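Probable glutamine-binding lipoprotein GlnH (GLNBP) (Mycobacterium tuberculosis, PDB 6H20) binds aspartate and related amino acids such as glutamate and asparagine as a solute-binding lipoprotein and probably relays their presence to the protein kinase G pathway controlling glutamate metabolism. Local coordinates at residues A45-R50 with D88-P93; L53-D58 with V96-L101; A29-F34 with L246-N251; L131-T136 with I239-T244; T75-D80 with R268-V273. One frame throughout, in Å; residues are numbered along the deposited sequence.

Interaction 1 of 5, residues A45-R50 with D88-P93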
# COMPACT_ATOMS: atom_id res chain seq x y z
N ALA A 45 17.66 12.61 -14.22
CA ALA A 45 18.33 12.47 -15.52
C ALA A 45 18.71 11.02 -15.80
O ALA A 45 18.68 10.58 -16.96
CB ALA A 45 19.57 13.37 -15.58
N ASP A 46 19.06 10.27 -14.76
CA ASP A 46 19.43 8.87 -14.95
C ASP A 46 18.22 8.04 -15.35
O ASP A 46 18.32 7.15 -16.21
CB ASP A 46 20.08 8.31 -13.69
CG ASP A 46 21.46 8.89 -13.45
OD1 ASP A 46 22.05 9.46 -14.40
OD2 ASP A 46 21.97 8.77 -12.31
N ILE A 47 17.06 8.31 -14.74
CA ILE A 47 15.83 7.63 -15.13
C ILE A 47 15.49 7.96 -16.57
O ILE A 47 15.19 7.07 -17.38
CB ILE A 47 14.69 8.00 -14.17
CG1 ILE A 47 14.96 7.42 -12.77
CG2 ILE A 47 13.36 7.52 -14.72
CD1 ILE A 47 14.07 8.00 -11.68
N ARG A 48 15.54 9.25 -16.91
CA ARG A 48 15.22 9.67 -18.26
C ARG A 48 16.13 8.99 -19.28
O ARG A 48 15.66 8.56 -20.34
CB ARG A 48 15.35 11.19 -18.35
CG ARG A 48 14.40 11.85 -19.33
CD ARG A 48 14.41 13.36 -19.17
NE ARG A 48 15.76 13.89 -19.07
CZ ARG A 48 16.25 14.53 -18.01
NH1 ARG A 48 15.48 14.72 -16.94
NH2 ARG A 48 17.50 14.98 -18.02
N ALA A 49 17.42 8.87 -18.97
CA ALA A 49 18.35 8.22 -19.88
C ALA A 49 18.07 6.73 -20.02
O ALA A 49 18.36 6.14 -21.06
CB ALA A 49 19.79 8.44 -19.42
N ARG A 50 17.52 6.11 -18.98
CA ARG A 50 17.13 4.70 -19.08
C ARG A 50 15.86 4.50 -19.88
O ARG A 50 15.54 3.36 -20.23
CB ARG A 50 16.99 4.06 -17.69
CG ARG A 50 18.31 3.76 -17.00
CD ARG A 50 18.12 2.87 -15.78
NE ARG A 50 17.51 3.59 -14.66
CZ ARG A 50 18.19 4.32 -13.78
NH1 ARG A 50 19.51 4.42 -13.87
NH2 ARG A 50 17.55 4.94 -12.79
N ASP A 88 5.69 13.40 -15.19
CA ASP A 88 6.57 14.51 -14.85
C ASP A 88 7.99 14.30 -15.39
O ASP A 88 8.67 15.28 -15.72
CB ASP A 88 6.62 14.69 -13.33
CG ASP A 88 5.41 15.43 -12.78
OD1 ASP A 88 4.47 15.70 -13.54
OD2 ASP A 88 5.43 15.74 -11.57
N ILE A 89 8.44 13.05 -15.51
CA ILE A 89 9.79 12.79 -16.01
C ILE A 89 9.82 12.90 -17.53
O ILE A 89 10.71 13.55 -18.10
CB ILE A 89 10.31 11.42 -15.54
CG1 ILE A 89 10.37 11.36 -14.01
CG2 ILE A 89 11.68 11.11 -16.16
CD1 ILE A 89 10.71 9.97 -13.45
N PHE A 90 8.87 12.26 -18.20
CA PHE A 90 8.93 12.04 -19.64
C PHE A 90 7.96 12.89 -20.45
O PHE A 90 8.11 12.95 -21.67
CB PHE A 90 8.66 10.57 -19.95
CG PHE A 90 9.71 9.64 -19.43
CD1 PHE A 90 10.91 9.49 -20.11
CD2 PHE A 90 9.52 8.95 -18.25
CE1 PHE A 90 11.88 8.64 -19.63
CE2 PHE A 90 10.51 8.09 -17.77
CZ PHE A 90 11.69 7.95 -18.46
N GLY A 91 6.98 13.52 -19.81
CA GLY A 91 5.97 14.28 -20.51
C GLY A 91 4.68 13.53 -20.74
O GLY A 91 3.62 14.16 -20.88
N VAL A 92 4.74 12.20 -20.79
CA VAL A 92 3.55 11.35 -20.86
C VAL A 92 3.73 10.18 -19.90
O VAL A 92 4.86 9.78 -19.58
CB VAL A 92 3.31 10.81 -22.29
CG1 VAL A 92 3.10 11.96 -23.26
CG2 VAL A 92 4.47 9.94 -22.74
N PRO A 93 2.62 9.61 -19.42
CA PRO A 93 2.72 8.58 -18.38
C PRO A 93 3.13 7.18 -18.85
O PRO A 93 3.35 6.32 -18.00
CB PRO A 93 1.31 8.56 -17.76
CG PRO A 93 0.42 9.12 -18.80
CD PRO A 93 1.24 10.10 -19.59
O HOH W 1 12.76 15.06 -16.97
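Ile47 and Ile89 share nearly the same first torsion (chi1 -68° and -61°), yet they offer different ends to each other. In Ile47 it is CG2, placed anti to the backbone N, that faces the second segment; in Ile89 it is the extended CG1-CD1 arm. The two methyls meet at 3.8 Å, Ile47 CG2 against Ile89 CD1, with the side chains at about a right angle. Phe90 brings the far end of its ring to the helix: CZ comes to 3.8 Å from Ile47 O, which lies near the ring plane at its edge, and the Ile47 CG2 methyl is 4.1 Å from the same CZ. Neighbouring CE1 approaches Arg48 CA at 3.8 Å.

Helix 77-90 joins the parallel strands 53-57 and 96-100 in a beta-alpha-beta unit, and this contact lays its last turn against helix 45-50. Gly91, with phi 97°, is the first residue to leave the helix. Ile47 and Ile89 both also touch Leu53 at the start of strand 53-57, and Leu246 or Phe249 of helix 244-259.

Polar contact between the segments runs through a water, which accepts from Arg48 NH1 at 2.7 Å and donates to Ile89 O at 2.8 Å. A bend at the third torsion of Arg48 turns its guanidinium back, and NH1 also bonds to Asp41 O in the preceding helix.

Interaction 2 of 5, residues L53-D58 with V96-L101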
# COMPACT_ATOMS: atom_id res chain seq x y z
N LEU A 53 10.59 4.71 -16.31
CA LEU A 53 10.55 4.59 -14.86
C LEU A 53 10.24 3.15 -14.49
O LEU A 53 9.28 2.57 -15.01
CB LEU A 53 9.46 5.51 -14.32
CG LEU A 53 9.21 5.55 -12.81
CD1 LEU A 53 10.39 6.24 -12.12
CD2 LEU A 53 7.90 6.26 -12.47
N ILE A 54 11.05 2.57 -13.61
CA ILE A 54 10.86 1.18 -13.18
C ILE A 54 10.16 1.21 -11.82
O ILE A 54 10.69 1.76 -10.85
CB ILE A 54 12.19 0.41 -13.12
CG1 ILE A 54 12.86 0.44 -14.49
CG2 ILE A 54 11.95 -1.02 -12.64
CD1 ILE A 54 14.29 -0.05 -14.50
N VAL A 55 8.96 0.62 -11.78
CA VAL A 55 8.03 0.75 -10.67
C VAL A 55 7.80 -0.62 -10.05
O VAL A 55 7.41 -1.56 -10.75
CB VAL A 55 6.69 1.33 -11.16
CG1 VAL A 55 5.69 1.45 -10.00
CG2 VAL A 55 6.90 2.69 -11.82
N GLY A 56 7.98 -0.71 -8.74
CA GLY A 56 7.71 -1.95 -8.02
C GLY A 56 6.28 -1.98 -7.51
O GLY A 56 5.83 -1.03 -6.86
N LEU A 57 5.58 -3.06 -7.83
CA LEU A 57 4.20 -3.28 -7.39
C LEU A 57 3.86 -4.73 -7.71
O LEU A 57 4.75 -5.53 -8.01
CB LEU A 57 3.23 -2.27 -8.03
CG LEU A 57 3.33 -1.93 -9.53
CD1 LEU A 57 3.03 -3.14 -10.42
CD2 LEU A 57 2.39 -0.76 -9.85
N ASP A 58 2.58 -5.09 -7.64
CA ASP A 58 2.20 -6.47 -7.96
C ASP A 58 0.87 -6.46 -8.70
O ASP A 58 0.38 -5.41 -9.12
CB ASP A 58 2.18 -7.36 -6.71
CG ASP A 58 0.96 -7.11 -5.81
OD1 ASP A 58 0.10 -6.26 -6.12
OD2 ASP A 58 0.86 -7.80 -4.79
N VAL A 96 6.79 3.41 -18.45
CA VAL A 96 6.89 2.69 -17.19
C VAL A 96 7.13 1.21 -17.47
O VAL A 96 6.48 0.62 -18.35
CB VAL A 96 5.60 2.86 -16.35
CG1 VAL A 96 5.64 1.99 -15.12
CG2 VAL A 96 5.40 4.31 -15.95
N GLU A 97 8.05 0.61 -16.72
CA GLU A 97 8.22 -0.84 -16.66
C GLU A 97 8.01 -1.28 -15.22
O GLU A 97 8.45 -0.60 -14.28
CB GLU A 97 9.64 -1.21 -17.13
CG GLU A 97 10.01 -2.68 -16.92
CD GLU A 97 11.42 -3.00 -17.39
OE1 GLU A 97 12.24 -2.06 -17.50
OE2 GLU A 97 11.72 -4.19 -17.65
N TYR A 98 7.30 -2.39 -15.03
CA TYR A 98 6.97 -2.88 -13.70
C TYR A 98 7.92 -4.00 -13.30
O TYR A 98 8.32 -4.81 -14.13
CB TYR A 98 5.51 -3.37 -13.63
CG TYR A 98 4.55 -2.29 -14.05
CD1 TYR A 98 4.31 -1.20 -13.22
CD2 TYR A 98 3.94 -2.32 -15.29
CE1 TYR A 98 3.46 -0.19 -13.60
CE2 TYR A 98 3.09 -1.31 -15.69
CZ TYR A 98 2.86 -0.24 -14.83
OH TYR A 98 2.03 0.78 -15.20
N ARG A 99 8.32 -4.00 -12.03
CA ARG A 99 8.95 -5.16 -11.41
C ARG A 99 7.96 -5.72 -10.41
O ARG A 99 7.56 -5.03 -9.48
CB ARG A 99 10.26 -4.81 -10.70
CG ARG A 99 10.98 -6.08 -10.21
CD ARG A 99 12.27 -5.84 -9.44
NE ARG A 99 13.31 -5.22 -10.26
CZ ARG A 99 14.29 -5.87 -10.86
NH1 ARG A 99 14.39 -7.20 -10.76
NH2 ARG A 99 15.18 -5.20 -11.58
N ILE A 100 7.56 -6.97 -10.62
CA ILE A 100 6.56 -7.58 -9.75
C ILE A 100 7.21 -7.97 -8.43
O ILE A 100 8.16 -8.76 -8.41
CB ILE A 100 5.89 -8.78 -10.43
CG1 ILE A 100 5.32 -8.37 -11.80
CG2 ILE A 100 4.84 -9.40 -9.53
CD1 ILE A 100 4.24 -7.33 -11.75
N LEU A 101 6.69 -7.43 -7.33
CA LEU A 101 7.25 -7.60 -6.00
C LEU A 101 6.12 -7.91 -5.03
O LEU A 101 5.04 -7.33 -5.13
CB LEU A 101 7.88 -6.27 -5.51
CG LEU A 101 9.05 -5.62 -6.23
CD1 LEU A 101 9.31 -4.26 -5.64
CD2 LEU A 101 10.29 -6.49 -6.14
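Leu57 and Tyr98 meet at the apolar centre, where Leu57 CD1 lies 3.6 Å from Tyr98 CD1. The leucine takes the unusual first torsion that sets CG between its backbone N and carbonyl carbon (chi1 45°), which swings both methyls toward the tyrosine ring. On the same face Val55 CG2 touches Val96 CG1 at 3.6 Å, and Val55 CB borders Tyr98 CD1. On the other face Leu101 CD1 rests 3.7 Å from Gly56 CA.

The backbones form a parallel ladder that widens at its end, from 4.7 Å between Leu53 CA and Val96 CA to 5.4 Å between Leu57 CA and Ile100 CA. Five bonds alternate in direction: Glu97 N to Leu53 O, Val55 N to Glu97 O (2.8 Å), Arg99 N to Val55 O, Leu57 N to Arg99 O (3.2 Å) and Leu101 N to Leu57 O. Outward, Glu97 runs alongside Ile54 and ends in a salt bridge with Arg52; beyond strand 53-57, buried Asp58 accepts from Gly60 N through OD1 and salt-bridges Lys120 of the ligand pocket.

Helix 77-90 covers the Val55, Leu57, Val96 and Tyr98 face through Val79, Ala82 and Ala86, and strand 117-118 extends the sheet beyond strand 53-57.

Interaction 3 of 5, residues A29-F34 with L246-N251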
# COMPACT_ATOMS: atom_id res chain seq x y z
N ALA A 29 6.67 13.06 7.61
CA ALA A 29 7.32 14.26 7.09
C ALA A 29 8.41 13.87 6.09
O ALA A 29 9.22 12.98 6.35
CB ALA A 29 7.94 15.05 8.24
N SER A 30 8.43 14.57 4.95
CA SER A 30 9.34 14.22 3.86
C SER A 30 10.07 15.46 3.37
O SER A 30 10.03 16.50 4.02
CB SER A 30 8.56 13.51 2.75
OG SER A 30 9.39 13.02 1.71
N LEU A 31 10.73 15.38 2.21
CA LEU A 31 11.62 16.46 1.75
C LEU A 31 10.90 17.41 0.80
O LEU A 31 10.20 16.99 -0.12
CB LEU A 31 12.83 15.86 1.04
CG LEU A 31 13.76 15.04 1.94
CD1 LEU A 31 14.87 14.43 1.11
CD2 LEU A 31 14.31 15.91 3.06
N ARG A 32 11.14 18.70 0.99
CA ARG A 32 10.49 19.71 0.18
C ARG A 32 10.87 19.53 -1.29
O ARG A 32 12.02 19.20 -1.60
CB ARG A 32 10.95 21.08 0.68
CG ARG A 32 10.23 22.25 0.09
CD ARG A 32 10.63 23.52 0.86
NE ARG A 32 10.15 23.47 2.24
CZ ARG A 32 8.92 23.81 2.61
NH1 ARG A 32 8.04 24.22 1.70
NH2 ARG A 32 8.57 23.74 3.88
N PRO A 33 9.94 19.73 -2.22
CA PRO A 33 10.28 19.63 -3.65
C PRO A 33 11.28 20.70 -4.06
O PRO A 33 11.49 21.70 -3.38
CB PRO A 33 8.94 19.86 -4.34
CG PRO A 33 7.90 19.56 -3.28
CD PRO A 33 8.50 19.99 -2.00
N PHE A 34 11.89 20.48 -5.23
CA PHE A 34 12.80 21.47 -5.78
C PHE A 34 12.04 22.72 -6.20
O PHE A 34 10.89 22.65 -6.65
CB PHE A 34 13.48 20.90 -7.02
CG PHE A 34 14.43 19.78 -6.73
CD1 PHE A 34 15.66 20.02 -6.14
CD2 PHE A 34 14.10 18.48 -7.07
CE1 PHE A 34 16.54 18.98 -5.88
CE2 PHE A 34 14.98 17.43 -6.81
CZ PHE A 34 16.20 17.69 -6.22
N LEU A 246 15.23 12.08 -5.78
CA LEU A 246 14.00 11.47 -6.25
C LEU A 246 12.86 11.68 -5.26
O LEU A 246 11.71 11.81 -5.68
CB LEU A 246 14.24 9.98 -6.50
CG LEU A 246 13.10 9.20 -7.16
CD1 LEU A 246 12.58 9.88 -8.40
CD2 LEU A 246 13.59 7.79 -7.50
N VAL A 247 13.15 11.71 -3.96
CA VAL A 247 12.12 12.06 -2.98
C VAL A 247 11.55 13.44 -3.28
O VAL A 247 10.32 13.63 -3.34
CB VAL A 247 12.69 11.99 -1.55
CG1 VAL A 247 11.62 12.44 -0.54
CG2 VAL A 247 13.19 10.59 -1.24
N ARG A 248 12.43 14.44 -3.44
CA ARG A 248 11.95 15.78 -3.75
C ARG A 248 11.18 15.81 -5.06
O ARG A 248 10.14 16.47 -5.16
CB ARG A 248 13.11 16.78 -3.79
CG ARG A 248 13.88 16.86 -2.49
CD ARG A 248 14.93 17.96 -2.57
NE ARG A 248 15.82 17.96 -1.42
CZ ARG A 248 15.54 18.55 -0.26
NH1 ARG A 248 14.38 19.18 -0.09
NH2 ARG A 248 16.42 18.49 0.74
N PHE A 249 11.65 15.08 -6.08
CA PHE A 249 10.96 15.05 -7.36
C PHE A 249 9.55 14.49 -7.20
O PHE A 249 8.57 15.10 -7.66
CB PHE A 249 11.75 14.22 -8.39
CG PHE A 249 11.19 14.31 -9.78
CD1 PHE A 249 10.10 13.52 -10.16
CD2 PHE A 249 11.71 15.23 -10.69
CE1 PHE A 249 9.56 13.63 -11.43
CE2 PHE A 249 11.18 15.34 -11.95
CZ PHE A 249 10.10 14.55 -12.33
N VAL A 250 9.42 13.31 -6.57
CA VAL A 250 8.10 12.71 -6.38
C VAL A 250 7.21 13.61 -5.55
O VAL A 250 6.01 13.74 -5.81
CB VAL A 250 8.24 11.31 -5.76
CG1 VAL A 250 6.88 10.74 -5.40
CG2 VAL A 250 8.96 10.37 -6.73
N ASN A 251 7.77 14.29 -4.55
CA ASN A 251 6.94 15.20 -3.77
C ASN A 251 6.43 16.35 -4.63
O ASN A 251 5.33 16.85 -4.39
CB ASN A 251 7.69 15.67 -2.52
CG ASN A 251 7.80 14.57 -1.49
OD1 ASN A 251 7.05 13.59 -1.56
ND2 ASN A 251 8.70 14.72 -0.53
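The Phe34 ring has Arg248 CB over one face, a CH-pi contact with CB 4.0 Å from the ring centroid and 26° off the normal. Further along the same extended arginine, the guanidinium takes Leu31 CB over one face, 3.8 Å above its plane, and Arg32 O at its edge. That edge bond is direct: Arg248 NH1 reaches Arg32 O at 2.8 Å, in the carbonyl plane on a lone pair, with the oxygen only 10° out of the guanidinium plane.

The third flat group is the Asn251 amide. Its ND2 donates both hydrogens within the amide plane, to Ser30 OG at 2.9 Å and to Leu31 O at 2.8 Å. OD1 meanwhile accepts from Thr136 N, and Ser30 OG also bonds to Phe134 O. Between these polar groups Val247 CG1 packs against Leu31 CB at 4.0 Å, and Pro33 CG lies over the last turn of the helical segment.

Arg248 and Asn251 thus grip the backbone carbonyls of Arg32 and Leu31. The segment 29-34 is held to helix 244-259 partly by bonds to its main-chain carbonyls, beside apolar and CH-pi packing, and the charge of Arg248 is probably offset by its salt bridge to Asp287 at the C-terminus.

Interaction 4 of 5, residues L131-T136 with I239-T244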
# COMPACT_ATOMS: atom_id res chain seq x y z
N LEU A 131 15.40 2.16 6.72
CA LEU A 131 15.90 1.38 5.60
C LEU A 131 15.64 2.00 4.23
O LEU A 131 16.43 1.77 3.32
CB LEU A 131 15.27 -0.03 5.62
CG LEU A 131 15.43 -0.79 6.93
CD1 LEU A 131 14.64 -2.09 6.88
CD2 LEU A 131 16.91 -1.05 7.20
N VAL A 132 14.54 2.74 4.05
CA VAL A 132 14.21 3.35 2.78
C VAL A 132 13.68 4.76 3.02
O VAL A 132 13.35 5.13 4.14
CB VAL A 132 13.15 2.54 1.99
CG1 VAL A 132 13.63 1.11 1.76
CG2 VAL A 132 11.81 2.53 2.74
N ASN A 133 13.60 5.53 1.95
CA ASN A 133 12.98 6.84 2.00
C ASN A 133 11.53 6.77 1.51
O ASN A 133 11.11 5.79 0.89
CB ASN A 133 13.77 7.86 1.19
CG ASN A 133 14.00 9.12 1.95
OD1 ASN A 133 13.05 9.68 2.49
ND2 ASN A 133 15.25 9.56 2.04
N PHE A 134 10.78 7.83 1.77
CA PHE A 134 9.39 7.91 1.32
C PHE A 134 9.07 9.32 0.89
O PHE A 134 9.58 10.30 1.45
CB PHE A 134 8.39 7.57 2.44
CG PHE A 134 8.40 6.12 2.86
CD1 PHE A 134 7.69 5.17 2.13
CD2 PHE A 134 9.07 5.73 4.00
CE1 PHE A 134 7.68 3.83 2.54
CE2 PHE A 134 9.07 4.40 4.41
CZ PHE A 134 8.36 3.45 3.68
N SER A 135 8.17 9.42 -0.09
CA SER A 135 7.49 10.66 -0.42
C SER A 135 6.54 11.06 0.71
O SER A 135 6.35 10.33 1.69
CB SER A 135 6.62 10.47 -1.66
OG SER A 135 5.51 9.63 -1.38
N THR A 136 5.95 12.24 0.56
CA THR A 136 4.81 12.62 1.39
C THR A 136 3.64 11.65 1.16
O THR A 136 3.63 10.84 0.23
CB THR A 136 4.36 14.04 1.06
OG1 THR A 136 4.05 14.15 -0.34
CG2 THR A 136 5.44 15.06 1.45
N ILE A 239 11.31 4.87 -1.88
CA ILE A 239 12.46 5.32 -2.65
C ILE A 239 13.71 4.85 -1.92
O ILE A 239 13.72 4.72 -0.70
CB ILE A 239 12.42 6.86 -2.80
CG1 ILE A 239 11.24 7.27 -3.68
CG2 ILE A 239 13.75 7.41 -3.37
CD1 ILE A 239 10.83 8.73 -3.57
N ASN A 240 14.78 4.58 -2.68
CA ASN A 240 16.03 4.20 -2.06
C ASN A 240 16.47 5.26 -1.05
O ASN A 240 16.35 6.47 -1.30
CB ASN A 240 17.12 3.98 -3.11
CG ASN A 240 18.47 3.72 -2.50
OD1 ASN A 240 19.20 4.65 -2.14
ND2 ASN A 240 18.83 2.44 -2.39
N LEU A 241 16.98 4.80 0.10
CA LEU A 241 17.27 5.68 1.23
C LEU A 241 18.11 6.88 0.83
O LEU A 241 17.92 7.99 1.34
CB LEU A 241 17.98 4.89 2.32
CG LEU A 241 18.32 5.63 3.61
CD1 LEU A 241 17.04 6.16 4.26
CD2 LEU A 241 19.05 4.70 4.56
N ASP A 242 19.06 6.68 -0.09
CA ASP A 242 20.01 7.73 -0.41
C ASP A 242 19.59 8.61 -1.58
O ASP A 242 20.25 9.63 -1.82
CB ASP A 242 21.38 7.12 -0.70
CG ASP A 242 21.97 6.42 0.50
OD1 ASP A 242 21.83 6.97 1.62
OD2 ASP A 242 22.56 5.33 0.34
N ASN A 243 18.53 8.27 -2.31
CA ASN A 243 18.14 9.09 -3.45
C ASN A 243 17.17 10.18 -2.99
O ASN A 243 15.97 10.17 -3.29
CB ASN A 243 17.57 8.25 -4.58
CG ASN A 243 17.49 9.03 -5.89
OD1 ASN A 243 17.60 10.27 -5.90
ND2 ASN A 243 17.31 8.33 -7.00
N THR A 244 17.73 11.16 -2.26
CA THR A 244 16.93 12.28 -1.78
C THR A 244 16.40 13.13 -2.92
O THR A 244 15.32 13.72 -2.79
CB THR A 244 17.70 13.13 -0.77
OG1 THR A 244 18.92 13.60 -1.38
CG2 THR A 244 18.01 12.33 0.49
O HOH W 2 17.19 2.01 0.54
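Asn133 reaches across to the segment 239-244 with CB and with ND2. Its CB sits 3.7 Å from Ile239 O and 3.8 Å from Asn240 O, close to the opposing backbone. A first torsion of -133°, away from the staggered positions, then carries the amide along the turn that follows Ile239. At the tip ND2 donates to Leu241 O at 3.2 Å in a fairly straight bond (158°), with the oxygen 12° out of the amide plane. The other tip atom, OD1, turns back and accepts from Phe134 N at 3.0 Å on a lone pair in the carbonyl plane; Arg129 NH1 also bonds to it. Both ends of the amide are therefore engaged, which fixes its rotation.

The backbone of the same residue makes the strand pairing. Asn133 N bonds to Ile239 O at 2.8 Å, and Ile239 N returns the bond to Asn133 O at 2.9 Å. Beside it Leu241 CB rests 3.6 Å from Leu131 O, and one water bridges Leu131 O to Leu241 N.

The hydrogen-bonded antiparallel pair of Asn133 and Ile239 joins strand 132-134 to the end of strand 232-240. There a type I turn over Asn240 to Asn243, with an Asx turn at Asn240, leads to the N-cap residue Asn243 of helix 244-259: a strand-turn-helix junction at the end of a sheet strand, in the periplasmic-binding-protein fold of the family.

Interaction 5 of 5, residues T75-D80 with R268-V273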
# COMPACT_ATOMS: atom_id res chain seq x y z
N THR A 75 -3.27 -2.11 -13.90
CA THR A 75 -3.99 -0.88 -13.67
C THR A 75 -4.33 -0.78 -12.19
O THR A 75 -4.07 -1.70 -11.40
CB THR A 75 -5.22 -0.78 -14.58
OG1 THR A 75 -5.76 0.55 -14.55
CG2 THR A 75 -6.29 -1.79 -14.16
N GLY A 76 -4.92 0.35 -11.81
CA GLY A 76 -5.27 0.61 -10.43
C GLY A 76 -4.78 1.98 -9.98
O GLY A 76 -4.05 2.68 -10.68
N PHE A 77 -5.20 2.34 -8.76
CA PHE A 77 -4.83 3.64 -8.18
C PHE A 77 -3.32 3.81 -8.08
O PHE A 77 -2.78 4.87 -8.42
CB PHE A 77 -5.48 3.77 -6.80
CG PHE A 77 -5.32 5.13 -6.16
CD1 PHE A 77 -4.27 5.38 -5.31
CD2 PHE A 77 -6.26 6.13 -6.39
CE1 PHE A 77 -4.12 6.61 -4.70
CE2 PHE A 77 -6.11 7.38 -5.78
CZ PHE A 77 -5.03 7.60 -4.94
N ASP A 78 -2.61 2.77 -7.59
CA ASP A 78 -1.16 2.87 -7.45
C ASP A 78 -0.47 2.95 -8.81
O ASP A 78 0.51 3.69 -8.97
CB ASP A 78 -0.62 1.68 -6.65
CG ASP A 78 -0.72 1.88 -5.15
OD1 ASP A 78 -0.86 3.03 -4.67
OD2 ASP A 78 -0.61 0.85 -4.44
N VAL A 79 -0.95 2.18 -9.79
CA VAL A 79 -0.42 2.27 -11.15
C VAL A 79 -0.55 3.70 -11.67
O VAL A 79 0.38 4.26 -12.28
CB VAL A 79 -1.16 1.27 -12.06
CG1 VAL A 79 -0.70 1.44 -13.49
CG2 VAL A 79 -0.91 -0.14 -11.56
N ASP A 80 -1.71 4.32 -11.43
CA ASP A 80 -1.95 5.67 -11.93
C ASP A 80 -1.10 6.70 -11.20
O ASP A 80 -0.61 7.64 -11.84
CB ASP A 80 -3.45 5.99 -11.85
CG ASP A 80 -4.26 5.27 -12.92
OD1 ASP A 80 -3.66 4.74 -13.88
OD2 ASP A 80 -5.50 5.23 -12.78
N ARG A 268 -11.89 9.24 -7.55
CA ARG A 268 -13.20 8.94 -8.10
C ARG A 268 -13.15 7.76 -9.07
O ARG A 268 -14.11 7.00 -9.18
CB ARG A 268 -13.79 10.19 -8.76
CG ARG A 268 -14.10 11.31 -7.77
CD ARG A 268 -14.87 12.48 -8.39
NE ARG A 268 -14.34 12.87 -9.70
CZ ARG A 268 -14.85 12.48 -10.86
NH1 ARG A 268 -15.92 11.69 -10.88
NH2 ARG A 268 -14.29 12.87 -12.00
N LYS A 269 -12.02 7.58 -9.75
CA LYS A 269 -11.89 6.47 -10.69
C LYS A 269 -11.85 5.13 -9.98
O LYS A 269 -12.44 4.15 -10.45
CB LYS A 269 -10.62 6.68 -11.53
CG LYS A 269 -10.30 5.60 -12.55
CD LYS A 269 -9.09 6.05 -13.37
CE LYS A 269 -8.59 4.97 -14.32
NZ LYS A 269 -7.26 5.38 -14.88
N TRP A 270 -11.21 5.07 -8.81
CA TRP A 270 -10.87 3.80 -8.17
C TRP A 270 -11.56 3.54 -6.84
O TRP A 270 -11.78 2.37 -6.51
CB TRP A 270 -9.35 3.71 -7.97
CG TRP A 270 -8.61 3.59 -9.27
CD1 TRP A 270 -7.77 4.52 -9.84
CD2 TRP A 270 -8.71 2.51 -10.20
NE1 TRP A 270 -7.31 4.06 -11.05
CE2 TRP A 270 -7.87 2.83 -11.30
CE3 TRP A 270 -9.40 1.29 -10.21
CZ2 TRP A 270 -7.72 1.98 -12.39
CZ3 TRP A 270 -9.25 0.45 -11.30
CH2 TRP A 270 -8.41 0.79 -12.37
N LEU A 271 -11.87 4.56 -6.05
CA LEU A 271 -12.10 4.37 -4.62
C LEU A 271 -13.47 4.84 -4.14
O LEU A 271 -13.67 4.95 -2.92
CB LEU A 271 -11.00 5.06 -3.81
CG LEU A 271 -9.58 4.57 -4.12
CD1 LEU A 271 -8.56 5.26 -3.21
CD2 LEU A 271 -9.47 3.06 -4.01
N THR A 272 -14.41 5.12 -5.04
CA THR A 272 -15.71 5.63 -4.60
C THR A 272 -16.46 4.64 -3.71
O THR A 272 -17.36 5.06 -2.97
CB THR A 272 -16.58 6.05 -5.78
OG1 THR A 272 -16.74 4.95 -6.69
CG2 THR A 272 -15.96 7.23 -6.51
N VAL A 273 -16.09 3.36 -3.74
CA VAL A 273 -16.68 2.37 -2.84
C VAL A 273 -16.53 2.79 -1.37
O VAL A 273 -17.35 2.41 -0.52
CB VAL A 273 -16.09 0.97 -3.12
CG1 VAL A 273 -14.59 0.96 -2.85
CG2 VAL A 273 -16.80 -0.09 -2.30
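Trp270 lies flat against the start of helix 77-90, and this is where the packing is tight. Gly76 CA stands 3.5 Å from the centroid of its six-membered ring, 18° off the normal, and Phe77 N covers the same face. Thr75 OG1 approaches the ring edge at CZ2, 3.2 Å away. Alongside, Leu271 CD1 sits over one face of the Phe77 ring, 4.2 Å from its centroid. Gly76, at the N-cap position, has backbone angles suited to glycine.

The more solvent-exposed side is that of Lys269, whose chain, extended throughout, lays CG over the opposite face of the indole and is anchored by NZ at 2.7 Å from Asp80 OD2. In the core of the contact the same oxygen takes Trp270 NE1 at 2.8 Å, nearly straight (174°) and in the indole plane. The two donors come from opposite faces of the carboxylate.

One carboxylate oxygen thus holds both a salt bridge and the indole N-H; this double grip would be expected to stabilise the charged form of Asp80 and fixes the rotation of the indole.

How the interactions relate
Interactions 1, 2 and 5 share the beta-alpha-beta unit of strand 53-57, helix 77-90 and strand 96-100: interaction 5 lies at the helix start, interaction 1 at its end, 23 Å apart between centres, and interaction 2 joins the two strands. Val79 touches Tyr98 and Leu57, and Ile89 touches Leu53 and Phe249. Interactions 3 and 4, with centres 9 Å apart, are linked by hydrogen bonds between Asn251 OD1 and Thr136 N and between Ser30 OG and Phe134 O. Along the chain the segments of interactions 1 and 2 alternate, and both close before interaction 4 opens; all three lie between the segments of interaction 3, which ties residues 29-34 to this framework. Interaction 2 approaches the ligand pocket.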